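Local coordinates for peptide ABC transporter, peptide-binding protein (Thermus thermophilus, PDB 2D5W) that binds oligopeptides and probably delivers them to an ABC-type peptide uptake system, at residues Lys325-Leu335 against Glu540-Tyr548. Numbering follows the deposited sequence.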
loop_
_atom_site.group_PDB
_atom_site.type_symbol
_atom_site.label_atom_id
_atom_site.label_comp_id
_atom_site.label_asym_id
_atom_site.label_seq_id
_atom_site.Cartn_x
_atom_site.Cartn_y
_atom_site.Cartn_z
ATOM N N LYS A 325 -10.464 -9.796 -22.771
ATOM C CA LYS A 325 -9.150 -9.175 -22.896
ATOM C C LYS A 325 -9.045 -8.236 -24.093
ATOM O O LYS A 325 -8.288 -7.271 -24.053
ATOM C CB LYS A 325 -8.040 -10.233 -22.972
ATOM C CG LYS A 325 -7.961 -11.009 -24.276
ATOM C CD LYS A 325 -6.741 -11.926 -24.277
ATOM C CE LYS A 325 -6.656 -12.738 -25.558
ATOM N NZ LYS A 325 -5.494 -13.671 -25.541
ATOM N N ARG A 326 -9.795 -8.512 -25.157
ATOM C CA ARG A 326 -9.745 -7.654 -26.337
ATOM C C ARG A 326 -10.166 -6.223 -26.010
ATOM O O ARG A 326 -9.624 -5.268 -26.565
ATOM C CB ARG A 326 -10.633 -8.225 -27.448
ATOM C CG ARG A 326 -10.095 -9.509 -28.073
ATOM C CD ARG A 326 -11.086 -10.103 -29.066
ATOM N NE ARG A 326 -12.301 -10.558 -28.399
ATOM C CZ ARG A 326 -13.405 -10.944 -29.030
ATOM N NH1 ARG A 326 -14.459 -11.341 -28.330
ATOM N NH2 ARG A 326 -13.460 -10.925 -30.355
ATOM N N THR A 327 -11.124 -6.076 -25.103
ATOM C CA THR A 327 -11.593 -4.753 -24.710
ATOM C C THR A 327 -10.506 -4.007 -23.943
ATOM O O THR A 327 -10.292 -2.811 -24.144
ATOM C CB THR A 327 -12.833 -4.853 -23.809
ATOM O OG1 THR A 327 -13.816 -5.671 -24.452
ATOM C CG2 THR A 327 -13.420 -3.472 -23.547
ATOM N N ARG A 328 -9.819 -4.726 -23.061
ATOM C CA ARG A 328 -8.766 -4.131 -22.255
ATOM C C ARG A 328 -7.568 -3.763 -23.129
ATOM O O ARG A 328 -6.944 -2.716 -22.933
ATOM C CB ARG A 328 -8.392 -5.092 -21.121
ATOM C CG ARG A 328 -9.620 -5.469 -20.285
ATOM C CD ARG A 328 -9.268 -6.174 -18.989
ATOM N NE ARG A 328 -8.641 -7.480 -19.174
ATOM C CZ ARG A 328 -9.295 -8.636 -19.253
ATOM N NH1 ARG A 328 -8.617 -9.765 -19.414
ATOM N NH2 ARG A 328 -10.617 -8.674 -19.175
ATOM N N GLN A 329 -7.264 -4.609 -24.108
ATOM C CA GLN A 329 -6.168 -4.337 -25.030
ATOM C C GLN A 329 -6.520 -3.108 -25.876
ATOM O O GLN A 329 -5.668 -2.258 -26.134
ATOM C CB GLN A 329 -5.931 -5.540 -25.943
ATOM C CG GLN A 329 -5.545 -6.810 -25.204
ATOM C CD GLN A 329 -5.424 -8.001 -26.128
ATOM O OE1 GLN A 329 -6.141 -8.100 -27.120
ATOM N NE2 GLN A 329 -4.527 -8.921 -25.798
ATOM N N ALA A 330 -7.780 -3.014 -26.299
ATOM C CA ALA A 330 -8.228 -1.883 -27.107
ATOM C C ALA A 330 -8.057 -0.582 -26.336
ATOM O O ALA A 330 -7.535 0.402 -26.864
ATOM C CB ALA A 330 -9.692 -2.069 -27.504
ATOM N N ILE A 331 -8.505 -0.571 -25.086
ATOM C CA ILE A 331 -8.382 0.630 -24.276
ATOM C C ILE A 331 -6.919 1.034 -24.121
ATOM O O ILE A 331 -6.581 2.208 -24.271
ATOM C CB ILE A 331 -9.022 0.438 -22.879
ATOM C CG1 ILE A 331 -10.541 0.280 -23.021
ATOM C CG2 ILE A 331 -8.700 1.638 -21.982
ATOM C CD1 ILE A 331 -11.251 -0.091 -21.728
ATOM N N LEU A 332 -6.044 0.069 -23.845
ATOM C CA LEU A 332 -4.635 0.403 -23.664
ATOM C C LEU A 332 -4.016 0.989 -24.933
ATOM O O LEU A 332 -3.195 1.907 -24.859
ATOM C CB LEU A 332 -3.839 -0.820 -23.188
ATOM C CG LEU A 332 -2.421 -0.515 -22.676
ATOM C CD1 LEU A 332 -2.474 0.572 -21.604
ATOM C CD2 LEU A 332 -1.783 -1.782 -22.124
ATOM N N HIS A 333 -4.401 0.461 -26.095
ATOM C CA HIS A 333 -3.888 0.980 -27.365
ATOM C C HIS A 333 -4.353 2.422 -27.578
ATOM O O HIS A 333 -3.755 3.165 -28.360
ATOM C CB HIS A 333 -4.374 0.132 -28.551
ATOM C CG HIS A 333 -3.546 -1.087 -28.820
ATOM N ND1 HIS A 333 -2.185 -1.035 -29.033
ATOM C CD2 HIS A 333 -3.899 -2.386 -28.967
ATOM C CE1 HIS A 333 -1.736 -2.250 -29.303
ATOM N NE2 HIS A 333 -2.758 -3.087 -29.270
ATOM N N ALA A 334 -5.424 2.811 -26.888
ATOM C CA ALA A 334 -5.961 4.163 -27.010
ATOM C C ALA A 334 -5.395 5.127 -25.969
ATOM O O ALA A 334 -5.718 6.312 -25.984
ATOM C CB ALA A 334 -7.480 4.128 -26.918
ATOM N N LEU A 335 -4.570 4.618 -25.057
ATOM C CA LEU A 335 -3.954 5.458 -24.034
ATOM C C LEU A 335 -2.550 5.816 -24.509
ATOM O O LEU A 335 -1.686 4.947 -24.625
ATOM C CB LEU A 335 -3.879 4.716 -22.694
ATOM C CG LEU A 335 -5.198 4.180 -22.128
ATOM C CD1 LEU A 335 -4.970 3.676 -20.710
ATOM C CD2 LEU A 335 -6.260 5.273 -22.129
ATOM N N GLU A 540 -0.434 -10.385 -21.668
ATOM C CA GLU A 540 -1.333 -10.760 -22.753
ATOM C C GLU A 540 -2.786 -10.511 -22.366
ATOM O O GLU A 540 -3.597 -10.106 -23.200
ATOM C CB GLU A 540 -1.154 -12.236 -23.120
ATOM C CG GLU A 540 -2.229 -12.762 -24.074
ATOM C CD GLU A 540 -2.318 -11.974 -25.376
ATOM O OE1 GLU A 540 -3.371 -12.046 -26.045
ATOM O OE2 GLU A 540 -1.339 -11.289 -25.741
ATOM N N GLU A 541 -3.106 -10.737 -21.094
ATOM C CA GLU A 541 -4.470 -10.590 -20.595
ATOM C C GLU A 541 -4.855 -9.204 -20.068
ATOM O O GLU A 541 -6.040 -8.868 -20.019
ATOM C CB GLU A 541 -4.707 -11.632 -19.501
ATOM C CG GLU A 541 -4.397 -13.059 -19.934
ATOM C CD GLU A 541 -5.636 -13.827 -20.340
ATOM O OE1 GLU A 541 -6.404 -13.325 -21.186
ATOM O OE2 GLU A 541 -5.841 -14.939 -19.810
ATOM N N LEU A 542 -3.864 -8.412 -19.666
ATOM C CA LEU A 542 -4.104 -7.067 -19.133
ATOM C C LEU A 542 -5.238 -6.978 -18.106
ATOM O O LEU A 542 -6.218 -6.254 -18.305
ATOM C CB LEU A 542 -4.383 -6.079 -20.272
ATOM C CG LEU A 542 -3.238 -5.776 -21.239
ATOM C CD1 LEU A 542 -3.751 -4.832 -22.316
ATOM C CD2 LEU A 542 -2.059 -5.158 -20.495
ATOM N N PRO A 543 -5.122 -7.714 -16.986
ATOM C CA PRO A 543 -6.185 -7.648 -15.974
ATOM C C PRO A 543 -6.322 -6.223 -15.431
ATOM O O PRO A 543 -7.373 -5.834 -14.927
ATOM C CB PRO A 543 -5.731 -8.659 -14.922
ATOM C CG PRO A 543 -4.241 -8.709 -15.094
ATOM C CD PRO A 543 -4.060 -8.655 -16.588
ATOM N N ALA A 544 -5.237 -5.461 -15.529
ATOM C CA ALA A 544 -5.210 -4.056 -15.135
ATOM C C ALA A 544 -4.361 -3.392 -16.213
ATOM O O ALA A 544 -3.579 -4.066 -16.886
ATOM C CB ALA A 544 -4.564 -3.876 -13.766
ATOM N N LEU A 545 -4.516 -2.086 -16.392
ATOM C CA LEU A 545 -3.748 -1.379 -17.406
ATOM C C LEU A 545 -2.554 -0.700 -16.755
ATOM O O LEU A 545 -2.715 0.192 -15.921
ATOM C CB LEU A 545 -4.624 -0.336 -18.105
ATOM C CG LEU A 545 -5.980 -0.834 -18.616
ATOM C CD1 LEU A 545 -6.695 0.291 -19.350
ATOM C CD2 LEU A 545 -5.784 -2.025 -19.541
ATOM N N PRO A 546 -1.336 -1.130 -17.109
ATOM C CA PRO A 546 -0.154 -0.505 -16.510
ATOM C C PRO A 546 0.079 0.868 -17.130
ATOM O O PRO A 546 -0.049 1.026 -18.344
ATOM C CB PRO A 546 0.956 -1.495 -16.846
ATOM C CG PRO A 546 0.544 -1.992 -18.211
ATOM C CD PRO A 546 -0.959 -2.173 -18.085
ATOM N N LEU A 547 0.399 1.862 -16.305
ATOM C CA LEU A 547 0.650 3.198 -16.835
ATOM C C LEU A 547 2.133 3.563 -16.762
ATOM O O LEU A 547 2.803 3.630 -17.791
ATOM C CB LEU A 547 -0.211 4.246 -16.112
ATOM C CG LEU A 547 -1.728 4.108 -16.322
ATOM C CD1 LEU A 547 -2.438 5.276 -15.652
ATOM C CD2 LEU A 547 -2.059 4.071 -17.814
ATOM N N TYR A 548 2.656 3.792 -15.560
ATOM C CA TYR A 548 4.068 4.130 -15.412
ATOM C C TYR A 548 4.593 3.843 -14.011
ATOM O O TYR A 548 3.819 3.706 -13.062
ATOM C CB TYR A 548 4.323 5.606 -15.775
ATOM C CG TYR A 548 3.444 6.624 -15.072
ATOM C CD1 TYR A 548 2.234 7.046 -15.631
ATOM C CD2 TYR A 548 3.835 7.185 -13.857
ATOM C CE1 TYR A 548 1.441 8.006 -14.991
ATOM C CE2 TYR A 548 3.050 8.139 -13.214
ATOM C CZ TYR A 548 1.861 8.545 -13.782
ATOM O OH TYR A 548 1.101 9.494 -13.135
#
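Arg328 reaches from helix 325-333 to the point where helix 524-541 ends, and grips a single carbonyl oxygen side-on: Glu541 O takes NH1 of Arg328 at 2.8 Å and its NE at 3.1 Å, the oxygen lying close to the guanidinium plane. A bend at chi3 (-65°) turns the guanidinium edge to this oxygen; NE also makes a weak bond to Leu542 O, while NH2 holds Leu322 O. With an alanine in its place both donors to Glu541 O are gone, and the turn at Leu542, where the chain leaves the helix with positive phi, would probably be less firmly held. Past this turn the packing is buried and largely apolar. Leu542 CD1 lies 3.6 Å from Leu332 CD2, the two side chains crossing at about a right angle, and Leu545 CD1 sits 3.6 Å from Ile331 CG2 with Leu335 CD1 also against it. Leu547 CD2 touches Leu335 CD1 at the far end. The opposite end is polar, with Lys325, Glu540 and Glu541 partly exposed. There the extended Lys325 chain crosses Glu541 obliquely, CD near OE1, and its NZ forms a 2.7 Å salt bridge with the anti lone pair of Glu540 OE1; Lys368 pairs with the other oxygen. Buried Gln329 adds weak bonds from NE2 to Glu540 O and OE1, its amide plane 82° from the carboxylate. Helix 325-333 thus runs roughly along strand 544-548 (21° between axes, 9.2 Å apart), a helix-on-sheet layer on the mixed sheet where that strand pairs with strand 293-308, as expected of the alpha/beta lobes of periplasmic-binding-protein folds.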